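Local coordinates for NADP-dependent alcohol dehydrogenase (Entamoeba histolytica, PDB 2OUI), which catalyses the NADP-dependent interconversion of alcohols and their carbonyl products, probably at its bound zinc ion as in other medium-chain alcohol dehydrogenases, at residues D222-I227 / F249-K254; T41-A46 / V265-E270; G155-E160 / L294-R299; H202-A207 / T213-Y218; S279-G282 / H287-I290. The protein carries 1 engineered substitution. One frame throughout, in Å; residues are numbered along the deposited sequence.

Contact 1 of 5, residues D222-I227 / F249-K254; sequences DIVEQI and FAQAVK
Q251 rests its carboxamide oxygen against the side chain of I223 and shares a water with D222: the water donates to Q251 OE1 at 2.8 Å and to D222 OD2 at 2.8 Å. The carboxylate is thereby put to two uses, because its other oxygen, OD1, accepts from E225 N at 3.1 Å through the anti lone pair and so N-caps helix 223-230. Beside the bridge the packing is apolar. The side chain of Q251 is extended beyond CG and crosses that of I223 at about a right angle, with OE1 3.6 Å from I223 CG1. V224 divides its two methyls between residues one turn apart on the facing helix. With CG1 anti to the backbone N (chi1 175°), that methyl meets K254 CB at 3.8 Å, while CG2 lies 3.7 Å from Q251 CB; K254 then carries its ammonium end away from this helix. The short axes run almost parallel, 18° apart, with 9.8 Å between them at closest approach. This is side-by-side helix packing on a Rossmann-type sheet: I227 touches V236 of strand 236-241, A252 touches V239 and I241 of the same strand, and V253 touches I262 of strand 260-264.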
# COMPACT_ATOMS: atom_id res chain seq x y z
N ASP A 222 -33.80 -6.31 -11.55
CA ASP A 222 -32.56 -6.85 -10.99
C ASP A 222 -31.54 -5.74 -10.79
O ASP A 222 -31.23 -5.00 -11.74
CB ASP A 222 -31.99 -7.90 -11.95
CG ASP A 222 -30.79 -8.60 -11.38
OD1 ASP A 222 -29.68 -8.09 -11.58
OD2 ASP A 222 -30.98 -9.61 -10.66
N ILE A 223 -31.00 -5.62 -9.57
CA ILE A 223 -30.09 -4.51 -9.24
C ILE A 223 -28.76 -4.55 -10.01
O ILE A 223 -28.20 -3.50 -10.33
CB ILE A 223 -29.86 -4.33 -7.72
CG1 ILE A 223 -29.17 -5.54 -7.09
CG2 ILE A 223 -31.20 -4.03 -7.00
CD1 ILE A 223 -27.69 -5.41 -7.01
N VAL A 224 -28.26 -5.75 -10.30
CA VAL A 224 -27.06 -5.89 -11.14
C VAL A 224 -27.32 -5.36 -12.57
O VAL A 224 -26.52 -4.57 -13.11
CB VAL A 224 -26.51 -7.35 -11.13
CG1 VAL A 224 -25.33 -7.52 -12.11
CG2 VAL A 224 -26.10 -7.77 -9.71
N GLU A 225 -28.42 -5.80 -13.17
CA GLU A 225 -28.81 -5.33 -14.49
C GLU A 225 -28.98 -3.80 -14.50
O GLU A 225 -28.54 -3.12 -15.43
CB GLU A 225 -30.09 -6.03 -14.96
CG GLU A 225 -29.94 -7.54 -15.14
CD GLU A 225 -29.06 -7.94 -16.34
OE1 GLU A 225 -29.20 -7.35 -17.44
OE2 GLU A 225 -28.24 -8.87 -16.18
N GLN A 226 -29.58 -3.25 -13.45
CA GLN A 226 -29.77 -1.80 -13.37
C GLN A 226 -28.44 -1.03 -13.38
O GLN A 226 -28.32 0.01 -14.04
CB GLN A 226 -30.53 -1.46 -12.09
CG GLN A 226 -32.03 -1.69 -12.13
CD GLN A 226 -32.70 -1.04 -10.92
OE1 GLN A 226 -33.25 -1.73 -10.04
NE2 GLN A 226 -32.63 0.27 -10.86
N ILE A 227 -27.47 -1.53 -12.62
CA ILE A 227 -26.17 -0.87 -12.50
C ILE A 227 -25.35 -1.06 -13.78
O ILE A 227 -24.65 -0.13 -14.22
CB ILE A 227 -25.41 -1.34 -11.24
CG1 ILE A 227 -26.06 -0.67 -10.01
CG2 ILE A 227 -23.90 -1.00 -11.33
CD1 ILE A 227 -25.85 -1.38 -8.73
N PHE A 249 -22.67 -11.08 -2.27
CA PHE A 249 -21.31 -11.08 -2.82
C PHE A 249 -21.30 -11.36 -4.30
O PHE A 249 -20.49 -10.75 -5.01
CB PHE A 249 -20.40 -12.05 -2.05
CG PHE A 249 -20.00 -11.53 -0.69
CD1 PHE A 249 -20.91 -11.58 0.38
CD2 PHE A 249 -18.74 -11.02 -0.47
CE1 PHE A 249 -20.54 -11.12 1.65
CE2 PHE A 249 -18.36 -10.55 0.81
CZ PHE A 249 -19.28 -10.61 1.87
N ALA A 250 -22.15 -12.28 -4.76
CA ALA A 250 -22.26 -12.56 -6.19
C ALA A 250 -22.72 -11.33 -6.96
O ALA A 250 -22.25 -11.10 -8.07
CB ALA A 250 -23.20 -13.77 -6.47
N GLN A 251 -23.62 -10.54 -6.38
CA GLN A 251 -24.06 -9.30 -7.03
C GLN A 251 -22.91 -8.31 -7.16
O GLN A 251 -22.74 -7.69 -8.21
CB GLN A 251 -25.22 -8.65 -6.26
CG GLN A 251 -26.43 -9.56 -6.16
CD GLN A 251 -27.57 -8.92 -5.42
OE1 GLN A 251 -28.73 -8.94 -5.88
NE2 GLN A 251 -27.27 -8.34 -4.27
N ALA A 252 -22.12 -8.17 -6.10
CA ALA A 252 -20.94 -7.28 -6.11
C ALA A 252 -19.96 -7.69 -7.21
O ALA A 252 -19.50 -6.85 -7.98
CB ALA A 252 -20.25 -7.32 -4.76
N VAL A 253 -19.67 -8.99 -7.31
CA VAL A 253 -18.69 -9.47 -8.28
C VAL A 253 -19.23 -9.24 -9.70
O VAL A 253 -18.46 -8.94 -10.61
CB VAL A 253 -18.40 -10.98 -8.08
CG1 VAL A 253 -17.63 -11.58 -9.28
CG2 VAL A 253 -17.70 -11.22 -6.74
N LYS A 254 -20.55 -9.38 -9.89
CA LYS A 254 -21.11 -9.24 -11.24
C LYS A 254 -21.19 -7.78 -11.71
O LYS A 254 -21.20 -7.51 -12.92
CB LYS A 254 -22.48 -9.92 -11.35
CG LYS A 254 -22.44 -11.46 -11.17
CD LYS A 254 -23.84 -12.04 -11.08
CE LYS A 254 -23.76 -13.54 -10.82
NZ LYS A 254 -25.11 -14.20 -10.83
O HOH W 1 -29.20 -9.75 -8.49

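Contact 2 of 5, residues T41-A46 / V265-E270; sequences THTVWA and VNYLGE. With EDO (1,2-ethanediol), chain I.
H42 drives the edge of its imidazole at the face of the Y267 ring, and this T-shaped pair is the tight part of the contact. The planes stand at 84° with the centroids 5.0 Å apart, and H42 CD2 overlies the rim of the phenol. H42 CB adds a CH-pi contact over the same ring, 4.1 Å from its centroid. At the far end of the ring, near its plane, Y267 OH donates to T43 OG1 at 2.9 Å. The T43 hydroxyl is itself bonded to the carbonyl of S39 one turn back, so a short run of hydrogen bonds ties the tyrosine to helix 38-46. Y267 reaches it because CG is anti to the backbone N (chi1 167°). The other parts are looser. A46 CB only approaches G269 O, at 3.9 Å, and beyond the imidazole a water links H42 NE2, N266 OD1 and O2 of an ethanediol. The diol's O1 donates to V265 O at 3.0 Å and accepts from Y267 N. The contact joins the GroES-like part of the chain to a loop of the coenzyme-binding part, with the Y267 side chain about 7 Å from the zinc ion. Its chemistry is thus divided: a T-shaped ring pair and a hydroxyl bond hold the tight side, while water and an ethanediol, probably from the crystallisation liquor, satisfy polar groups on the other.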
# COMPACT_ATOMS: atom_id res chain seq x y z
N THR A 41 -29.20 -8.41 17.07
CA THR A 41 -30.32 -9.24 16.63
C THR A 41 -29.82 -10.55 15.97
O THR A 41 -30.42 -11.61 16.20
CB THR A 41 -31.32 -8.48 15.70
OG1 THR A 41 -30.73 -8.27 14.41
CG2 THR A 41 -31.70 -7.13 16.29
N HIS A 42 -28.74 -10.49 15.18
CA HIS A 42 -28.14 -11.73 14.60
C HIS A 42 -27.64 -12.62 15.74
O HIS A 42 -27.91 -13.82 15.77
CB HIS A 42 -26.94 -11.45 13.67
CG HIS A 42 -27.22 -10.51 12.53
ND1 HIS A 42 -28.47 -10.34 11.98
CD2 HIS A 42 -26.38 -9.72 11.81
CE1 HIS A 42 -28.40 -9.48 10.98
NE2 HIS A 42 -27.14 -9.07 10.87
N THR A 43 -26.93 -12.02 16.69
CA THR A 43 -26.37 -12.77 17.82
C THR A 43 -27.45 -13.47 18.63
O THR A 43 -27.34 -14.67 18.92
CB THR A 43 -25.49 -11.84 18.68
OG1 THR A 43 -24.43 -11.33 17.87
CG2 THR A 43 -24.93 -12.55 19.92
N VAL A 44 -28.52 -12.74 18.99
CA VAL A 44 -29.58 -13.31 19.83
C VAL A 44 -30.53 -14.24 19.06
O VAL A 44 -30.73 -15.39 19.46
CB VAL A 44 -30.42 -12.21 20.57
CG1 VAL A 44 -31.61 -12.82 21.33
CG2 VAL A 44 -29.55 -11.38 21.50
N TRP A 45 -31.11 -13.76 17.97
CA TRP A 45 -32.20 -14.53 17.37
C TRP A 45 -31.73 -15.51 16.27
O TRP A 45 -32.41 -16.49 15.99
CB TRP A 45 -33.38 -13.65 16.92
CG TRP A 45 -34.19 -13.09 18.10
CD1 TRP A 45 -35.21 -13.70 18.77
CD2 TRP A 45 -34.03 -11.80 18.71
NE1 TRP A 45 -35.69 -12.88 19.76
CE2 TRP A 45 -34.98 -11.71 19.75
CE3 TRP A 45 -33.18 -10.70 18.46
CZ2 TRP A 45 -35.10 -10.57 20.55
CZ3 TRP A 45 -33.30 -9.58 19.26
CH2 TRP A 45 -34.24 -9.53 20.30
N ALA A 46 -30.57 -15.24 15.68
CA ALA A 46 -29.99 -16.12 14.66
C ALA A 46 -28.92 -17.05 15.23
O ALA A 46 -28.57 -18.05 14.59
CB ALA A 46 -29.41 -15.29 13.46
N VAL A 265 -18.56 -5.10 5.18
CA VAL A 265 -18.58 -4.88 6.63
C VAL A 265 -19.85 -5.48 7.22
O VAL A 265 -20.07 -5.38 8.42
CB VAL A 265 -18.51 -3.37 7.02
CG1 VAL A 265 -17.06 -2.85 6.86
CG2 VAL A 265 -19.49 -2.54 6.18
N ASN A 266 -20.70 -6.08 6.38
CA ASN A 266 -21.89 -6.77 6.89
C ASN A 266 -21.55 -8.02 7.69
O ASN A 266 -20.77 -8.87 7.24
CB ASN A 266 -22.84 -7.15 5.75
CG ASN A 266 -24.20 -7.58 6.27
OD1 ASN A 266 -24.71 -7.04 7.25
ND2 ASN A 266 -24.81 -8.52 5.59
N TYR A 267 -22.13 -8.10 8.88
CA TYR A 267 -22.07 -9.29 9.72
C TYR A 267 -23.10 -10.29 9.17
O TYR A 267 -24.32 -10.03 9.21
CB TYR A 267 -22.34 -8.84 11.15
CG TYR A 267 -22.64 -9.89 12.23
CD1 TYR A 267 -23.11 -9.47 13.46
CD2 TYR A 267 -22.47 -11.27 12.02
CE1 TYR A 267 -23.40 -10.36 14.47
CE2 TYR A 267 -22.78 -12.20 13.06
CZ TYR A 267 -23.23 -11.71 14.27
OH TYR A 267 -23.56 -12.53 15.34
N LEU A 268 -22.60 -11.39 8.60
CA LEU A 268 -23.44 -12.39 7.95
C LEU A 268 -23.98 -13.42 8.94
O LEU A 268 -23.21 -14.17 9.55
CB LEU A 268 -22.65 -13.10 6.84
CG LEU A 268 -21.96 -12.15 5.86
CD1 LEU A 268 -20.87 -12.88 5.07
CD2 LEU A 268 -22.95 -11.49 4.90
N GLY A 269 -25.30 -13.45 9.07
CA GLY A 269 -25.97 -14.20 10.13
C GLY A 269 -26.36 -15.64 9.85
O GLY A 269 -26.73 -16.36 10.77
N GLU A 270 -26.31 -16.06 8.58
CA GLU A 270 -26.68 -17.43 8.25
C GLU A 270 -26.17 -17.82 6.88
O GLU A 270 -25.77 -16.96 6.11
CB GLU A 270 -28.19 -17.60 8.29
CG GLU A 270 -28.97 -16.68 7.39
CD GLU A 270 -30.46 -16.98 7.44
OE1 GLU A 270 -30.99 -17.24 8.55
OE2 GLU A 270 -31.10 -16.98 6.36
C1 EDO I . -22.55 -4.26 11.18
O1 EDO I . -22.56 -5.19 10.09
C2 EDO I . -23.97 -4.05 11.70
O2 EDO I . -24.78 -5.24 11.68
O HOH W 2 -26.02 -6.80 9.67

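Contact 3 of 5, residues G155-E160 / L294-R299; sequences GFHGAE and LTPGGR. With EDO (1,2-ethanediol), chain L; EDO (1,2-ethanediol), chain K.
P296 lies over one face of the H157 imidazole, its CD 3.5 Å from the ring centroid and only 15° off the normal. This is a CH-pi contact, made by the ring carbon bonded to the proline nitrogen, and the two side chains meet at a slant. The edge of the same imidazole does polar work. H157 ND1 donates to E160 OE1 at 2.9 Å, with the acceptor practically in the imidazole plane; the oxygen is met on its anti side, somewhat out of the carboxylate plane. The rotation of the histidine is therefore fixed twice, by a carbon over the face and by an acceptor at the edge. The anti placement of CG relative to the backbone N (chi1 -165°) swings the imidazole from helix 148-161 toward the 294-296 backbone, where CD2 comes 3.6 Å from L294 O. T295 turns its hydroxyl back on its own segment: OG1 donates to P296 O at 2.7 Å in the carbonyl plane, and it is also bonded to T153 OG1. The contact thus joins helix 148-161 to the loop between strand 288-292 and helix 298-310, with the T295 side chain about 7 Å from the zinc ion. A chain of polar contacts runs from R301 through E160 and H157 to H287 of the second subunit; the carboxylate would be expected to favour a proton on H157 ND1.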
# COMPACT_ATOMS: atom_id res chain seq x y z
N GLY A 155 -19.11 1.87 8.85
CA GLY A 155 -19.47 2.38 7.53
C GLY A 155 -18.25 2.91 6.78
O GLY A 155 -18.01 2.52 5.63
N PHE A 156 -17.48 3.77 7.44
CA PHE A 156 -16.23 4.27 6.85
C PHE A 156 -15.27 3.13 6.56
O PHE A 156 -14.57 3.18 5.54
CB PHE A 156 -15.54 5.31 7.72
CG PHE A 156 -16.17 6.68 7.66
CD1 PHE A 156 -17.53 6.83 7.35
CD2 PHE A 156 -15.42 7.83 7.92
CE1 PHE A 156 -18.13 8.11 7.32
CE2 PHE A 156 -16.01 9.10 7.89
CZ PHE A 156 -17.37 9.23 7.58
N HIS A 157 -15.19 2.14 7.44
CA HIS A 157 -14.29 0.99 7.18
C HIS A 157 -14.68 0.21 5.92
O HIS A 157 -13.82 -0.28 5.22
CB HIS A 157 -14.13 0.08 8.42
CG HIS A 157 -12.97 -0.87 8.31
ND1 HIS A 157 -11.69 -0.44 8.03
CD2 HIS A 157 -12.90 -2.21 8.44
CE1 HIS A 157 -10.88 -1.49 7.98
NE2 HIS A 157 -11.59 -2.57 8.24
N GLY A 158 -15.98 0.10 5.63
CA GLY A 158 -16.45 -0.50 4.35
C GLY A 158 -15.86 0.27 3.18
O GLY A 158 -15.32 -0.32 2.23
N ALA A 159 -15.89 1.59 3.28
CA ALA A 159 -15.31 2.44 2.25
C ALA A 159 -13.79 2.31 2.16
O ALA A 159 -13.21 2.30 1.06
CB ALA A 159 -15.73 3.89 2.45
N GLU A 160 -13.12 2.18 3.31
CA GLU A 160 -11.68 1.96 3.34
C GLU A 160 -11.30 0.62 2.70
O GLU A 160 -10.33 0.55 1.93
CB GLU A 160 -11.16 2.02 4.78
CG GLU A 160 -11.29 3.42 5.42
CD GLU A 160 -11.02 3.39 6.93
OE1 GLU A 160 -11.45 2.43 7.62
OE2 GLU A 160 -10.42 4.35 7.45
N LEU A 294 -14.03 -6.53 10.27
CA LEU A 294 -14.47 -5.86 11.51
C LEU A 294 -13.90 -4.44 11.68
O LEU A 294 -12.73 -4.19 11.41
CB LEU A 294 -14.02 -6.76 12.67
CG LEU A 294 -14.42 -6.34 14.08
CD1 LEU A 294 -15.94 -6.31 14.26
CD2 LEU A 294 -13.75 -7.29 15.07
N THR A 295 -14.72 -3.49 12.17
CA THR A 295 -14.24 -2.11 12.31
C THR A 295 -13.01 -1.97 13.21
O THR A 295 -12.88 -2.70 14.20
CB THR A 295 -15.36 -1.20 12.85
OG1 THR A 295 -14.87 0.14 13.01
CG2 THR A 295 -15.93 -1.76 14.18
N PRO A 296 -12.11 -1.03 12.88
CA PRO A 296 -11.16 -0.51 13.85
C PRO A 296 -11.89 0.03 15.09
O PRO A 296 -13.09 0.35 15.05
CB PRO A 296 -10.51 0.66 13.10
CG PRO A 296 -10.60 0.26 11.65
CD PRO A 296 -11.93 -0.40 11.55
N GLY A 297 -11.15 0.16 16.18
CA GLY A 297 -11.66 0.81 17.38
C GLY A 297 -10.50 1.46 18.13
O GLY A 297 -9.47 1.80 17.53
N GLY A 298 -10.70 1.68 19.42
CA GLY A 298 -9.74 2.46 20.20
C GLY A 298 -9.96 3.96 20.11
O GLY A 298 -10.81 4.45 19.36
N ARG A 299 -9.14 4.72 20.83
CA ARG A 299 -9.47 6.12 20.99
C ARG A 299 -9.04 6.90 19.78
O ARG A 299 -9.68 7.87 19.42
CB ARG A 299 -8.87 6.68 22.28
CG ARG A 299 -7.56 7.36 22.11
CD ARG A 299 -7.15 8.04 23.42
NE ARG A 299 -5.71 7.91 23.59
CZ ARG A 299 -4.83 8.76 23.07
NH1 ARG A 299 -5.23 9.81 22.36
NH2 ARG A 299 -3.54 8.57 23.28
C1 EDO L . -7.82 4.53 0.46
O1 EDO L . -8.34 4.50 -0.87
C2 EDO L . -8.84 3.90 1.41
O2 EDO L . -8.56 2.50 1.54
C1 EDO K . -8.02 5.82 4.65
O1 EDO K . -8.33 6.47 3.44
C2 EDO K . -8.60 6.70 5.73
O2 EDO K . -8.69 5.97 6.96

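Contact 4 of 5, residues H202-A207 / T213-Y218; sequences HCCDIA and TDIINY
I215 is the residue through which strand 214-216 meets C204 and A207 of helix 201-209. The chain comes to it through T213, whose hydroxyl donates to D214 OD1 at 2.7 Å on the anti side of the carboxylate and is also bonded to I194 N of the neighbouring strand. D214 follows with a salt bridge from OD2 to R193, so the start of the strand is pinned by polar groups beside the sheet. Next comes I215 itself, with CB directed at the helix. Its CG2, anti to the backbone N (chi1 -62° for the CG1 branch), packs on C204 SG at 3.7 Å. The other branch carries CD1 against the helix, 3.4 Å from C204 O and 4.0 Å from A207 CB, so the one methyl touches both a carbonyl oxygen and an alanine methyl on the same helix. I216 then faces the reverse side of the sheet, where it packs on I223 and I227 of helix 223-230. N217, bonded through OD1 to K219 N, leads the chain away. One strand residue pressed against a helix, its successor serving the other layer, exemplifies the beta-alpha-beta crossover of a Rossmann fold, here built from strand 194-197, helix 201-209 and strand 214-216.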
# COMPACT_ATOMS: atom_id res chain seq x y z
N HIS A 202 -37.09 5.72 3.46
CA HIS A 202 -36.42 6.78 4.21
C HIS A 202 -34.90 6.64 4.11
O HIS A 202 -34.18 7.65 3.98
CB HIS A 202 -36.88 6.85 5.67
CG HIS A 202 -36.35 8.06 6.40
ND1 HIS A 202 -36.61 9.35 5.99
CD2 HIS A 202 -35.54 8.16 7.48
CE1 HIS A 202 -35.99 10.20 6.79
NE2 HIS A 202 -35.34 9.51 7.71
N CYS A 203 -34.42 5.40 4.13
CA CYS A 203 -32.98 5.13 3.95
C CYS A 203 -32.46 5.65 2.62
O CYS A 203 -31.38 6.25 2.57
CB CYS A 203 -32.69 3.64 4.08
SG CYS A 203 -32.79 3.11 5.83
N CYS A 204 -33.21 5.39 1.55
CA CYS A 204 -32.89 5.90 0.22
C CYS A 204 -32.82 7.42 0.17
O CYS A 204 -31.87 7.99 -0.37
CB CYS A 204 -33.94 5.40 -0.79
SG CYS A 204 -33.93 3.57 -1.02
N ASP A 205 -33.81 8.09 0.75
CA ASP A 205 -33.84 9.54 0.73
C ASP A 205 -32.60 10.08 1.45
O ASP A 205 -31.93 10.98 0.96
CB ASP A 205 -35.11 10.05 1.42
CG ASP A 205 -36.38 9.76 0.62
OD1 ASP A 205 -36.31 9.65 -0.64
OD2 ASP A 205 -37.44 9.64 1.26
N ILE A 206 -32.30 9.50 2.61
CA ILE A 206 -31.13 9.93 3.41
C ILE A 206 -29.79 9.66 2.70
O ILE A 206 -28.84 10.45 2.84
CB ILE A 206 -31.15 9.35 4.85
CG1 ILE A 206 -32.38 9.86 5.63
CG2 ILE A 206 -29.84 9.68 5.62
CD1 ILE A 206 -32.46 11.40 5.79
N ALA A 207 -29.71 8.57 1.94
CA ALA A 207 -28.48 8.29 1.20
C ALA A 207 -28.10 9.45 0.25
O ALA A 207 -26.92 9.81 0.15
CB ALA A 207 -28.57 7.00 0.48
N THR A 213 -25.53 9.46 -5.49
CA THR A 213 -26.05 10.14 -6.67
C THR A 213 -27.16 9.37 -7.36
O THR A 213 -27.96 9.95 -8.11
CB THR A 213 -24.92 10.40 -7.73
OG1 THR A 213 -24.29 9.16 -8.04
CG2 THR A 213 -23.85 11.32 -7.18
N ASP A 214 -27.22 8.05 -7.11
CA ASP A 214 -28.12 7.15 -7.84
C ASP A 214 -28.68 6.09 -6.89
O ASP A 214 -27.96 5.17 -6.52
CB ASP A 214 -27.39 6.42 -8.98
CG ASP A 214 -26.90 7.34 -10.07
OD1 ASP A 214 -25.83 7.97 -9.86
OD2 ASP A 214 -27.57 7.43 -11.14
N ILE A 215 -29.95 6.21 -6.52
CA ILE A 215 -30.60 5.16 -5.73
C ILE A 215 -31.00 4.01 -6.64
O ILE A 215 -31.66 4.21 -7.65
CB ILE A 215 -31.89 5.69 -5.03
CG1 ILE A 215 -31.55 6.82 -4.05
CG2 ILE A 215 -32.63 4.53 -4.33
CD1 ILE A 215 -30.48 6.45 -3.03
N ILE A 216 -30.59 2.80 -6.27
CA ILE A 216 -30.97 1.61 -7.02
C ILE A 216 -31.92 0.77 -6.15
O ILE A 216 -31.53 0.19 -5.14
CB ILE A 216 -29.72 0.82 -7.42
CG1 ILE A 216 -28.80 1.69 -8.30
CG2 ILE A 216 -30.09 -0.46 -8.16
CD1 ILE A 216 -29.36 2.02 -9.68
N ASN A 217 -33.19 0.77 -6.56
CA ASN A 217 -34.24 0.07 -5.85
C ASN A 217 -34.60 -1.19 -6.63
O ASN A 217 -34.99 -1.10 -7.78
CB ASN A 217 -35.46 1.00 -5.73
CG ASN A 217 -36.50 0.45 -4.78
OD1 ASN A 217 -36.94 -0.69 -4.93
ND2 ASN A 217 -36.90 1.25 -3.79
N TYR A 218 -34.50 -2.35 -5.99
CA TYR A 218 -34.82 -3.64 -6.66
C TYR A 218 -36.21 -3.73 -7.28
O TYR A 218 -36.43 -4.54 -8.19
CB TYR A 218 -34.60 -4.81 -5.70
CG TYR A 218 -35.77 -5.05 -4.79
CD1 TYR A 218 -36.80 -5.93 -5.17
CD2 TYR A 218 -35.88 -4.40 -3.56
CE1 TYR A 218 -37.89 -6.15 -4.34
CE2 TYR A 218 -36.98 -4.62 -2.71
CZ TYR A 218 -37.97 -5.49 -3.12
OH TYR A 218 -39.06 -5.73 -2.33

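Contact 5 of 5, residues S279-G282 / H287-I290; sequences SEWG and HKHI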
# COMPACT_ATOMS: atom_id res chain seq x y z
N SER A 279 -17.21 -17.76 -13.12
CA SER A 279 -16.99 -17.05 -14.40
C SER A 279 -16.79 -15.56 -14.24
O SER A 279 -15.82 -15.00 -14.80
CB SER A 279 -18.13 -17.30 -15.39
OG SER A 279 -17.99 -18.59 -15.98
N GLU A 280 -17.67 -14.91 -13.48
CA GLU A 280 -17.60 -13.44 -13.26
C GLU A 280 -16.45 -13.00 -12.39
O GLU A 280 -16.08 -11.83 -12.37
CB GLU A 280 -18.90 -12.90 -12.68
CG GLU A 280 -20.04 -12.88 -13.72
CD GLU A 280 -20.83 -14.20 -13.76
OE1 GLU A 280 -21.86 -14.26 -14.47
OE2 GLU A 280 -20.42 -15.18 -13.07
N TRP A 281 -15.87 -13.95 -11.65
CA TRP A 281 -14.66 -13.66 -10.90
C TRP A 281 -13.41 -13.88 -11.77
O TRP A 281 -12.32 -14.01 -11.23
CB TRP A 281 -14.60 -14.52 -9.62
CG TRP A 281 -13.78 -13.88 -8.49
CD1 TRP A 281 -13.97 -12.64 -7.94
CD2 TRP A 281 -12.70 -14.48 -7.76
NE1 TRP A 281 -13.05 -12.43 -6.93
CE2 TRP A 281 -12.27 -13.55 -6.79
CE3 TRP A 281 -12.07 -15.73 -7.81
CZ2 TRP A 281 -11.21 -13.80 -5.92
CZ3 TRP A 281 -11.01 -15.99 -6.92
CH2 TRP A 281 -10.60 -15.03 -5.99
N GLY A 282 -13.57 -13.93 -13.10
CA GLY A 282 -12.41 -14.06 -13.98
C GLY A 282 -11.80 -15.44 -13.91
O GLY A 282 -10.59 -15.61 -14.09
N HIS A 287 -8.69 -10.23 -10.64
CA HIS A 287 -8.27 -9.23 -9.63
C HIS A 287 -9.45 -8.46 -9.01
O HIS A 287 -9.41 -7.24 -8.84
CB HIS A 287 -7.23 -8.23 -10.18
CG HIS A 287 -5.86 -8.83 -10.42
ND1 HIS A 287 -5.49 -9.37 -11.63
CD2 HIS A 287 -4.78 -8.94 -9.61
CE1 HIS A 287 -4.24 -9.80 -11.56
NE2 HIS A 287 -3.77 -9.52 -10.35
N LYS A 288 -10.53 -9.18 -8.72
CA LYS A 288 -11.66 -8.58 -8.00
C LYS A 288 -11.42 -8.95 -6.55
O LYS A 288 -11.81 -10.02 -6.10
CB LYS A 288 -13.00 -9.12 -8.54
CG LYS A 288 -13.26 -8.72 -10.02
CD LYS A 288 -14.61 -9.23 -10.51
CE LYS A 288 -14.93 -8.61 -11.87
NZ LYS A 288 -16.29 -9.01 -12.43
N HIS A 289 -10.70 -8.09 -5.84
CA HIS A 289 -10.25 -8.41 -4.49
C HIS A 289 -11.44 -8.38 -3.54
O HIS A 289 -12.26 -7.46 -3.61
CB HIS A 289 -9.18 -7.41 -4.03
CG HIS A 289 -8.02 -7.28 -4.98
ND1 HIS A 289 -7.08 -8.27 -5.14
CD2 HIS A 289 -7.67 -6.28 -5.82
CE1 HIS A 289 -6.18 -7.88 -6.03
NE2 HIS A 289 -6.52 -6.68 -6.46
N ILE A 290 -11.50 -9.36 -2.64
CA ILE A 290 -12.66 -9.47 -1.76
C ILE A 290 -12.19 -9.29 -0.32
O ILE A 290 -11.36 -10.04 0.17
CB ILE A 290 -13.38 -10.83 -1.91
CG1 ILE A 290 -13.95 -10.98 -3.32
CG2 ILE A 290 -14.53 -10.96 -0.86
CD1 ILE A 290 -14.30 -12.41 -3.65
O HOH W 3 -10.73 -12.24 -9.17
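K288 and E280 are joined by a hydrogen bond from NZ of the lysine to the carbonyl O of the glutamate, 2.8 Å long and in the carbonyl plane with a C=O...N angle of 158°. The acceptor belongs to a type I beta turn, S279 to G282, on the approach to strand 288-292, which ends the parallel Rossmann sheet within this chain. In return, W281 NE1 donates to K288 O at 2.8 Å, on a lone pair, although the bond is bent (142° at the hydrogen) and leaves the indole plane by 24°. Side chain to backbone in both directions, the turn and strand thus clasp each other. The lysine, extended beyond CG, can span the gap, and its ammonium group also bonds V253 O of helix 248-255. A water adds a further link, accepting from K288 N at 3.1 Å and donating to W281 O at 3.1 Å, while lying above one face of the indole. Outside this polar set the second subunit closes in: its I274 packs on W281 and its W281 on I290, while H287 and H289 bond to its side chains. Between turn and strand, I290 brings its CD1 methyl to the indole, 3.5 Å from W281 NE1 and 3.9 Å from W281 CE2.

How the contacts relate
Contacts 1, 4 and 5 all belong to the Rossmann-type coenzyme domain and follow in the order 4, 1, 5 along the chain. Contact 4 reaches one outermost strand of its parallel sheet, 214-216, and contact 5 the other, 288-292, their centres about 26 Å apart. Contact 1 lies between, touching both, with centres about 16 Å from contact 4 and 13 Å from contact 5. Contact 2 ties this domain to the GroES-like part, while contact 3 joins helix 148-161 to the chain leaving strand 288-292. These two alternate along the sequence and touch through V265. Contacts 2, 3 and 5 also meet the second subunit, so the junction of the two parts of the chain lies beside a subunit interface.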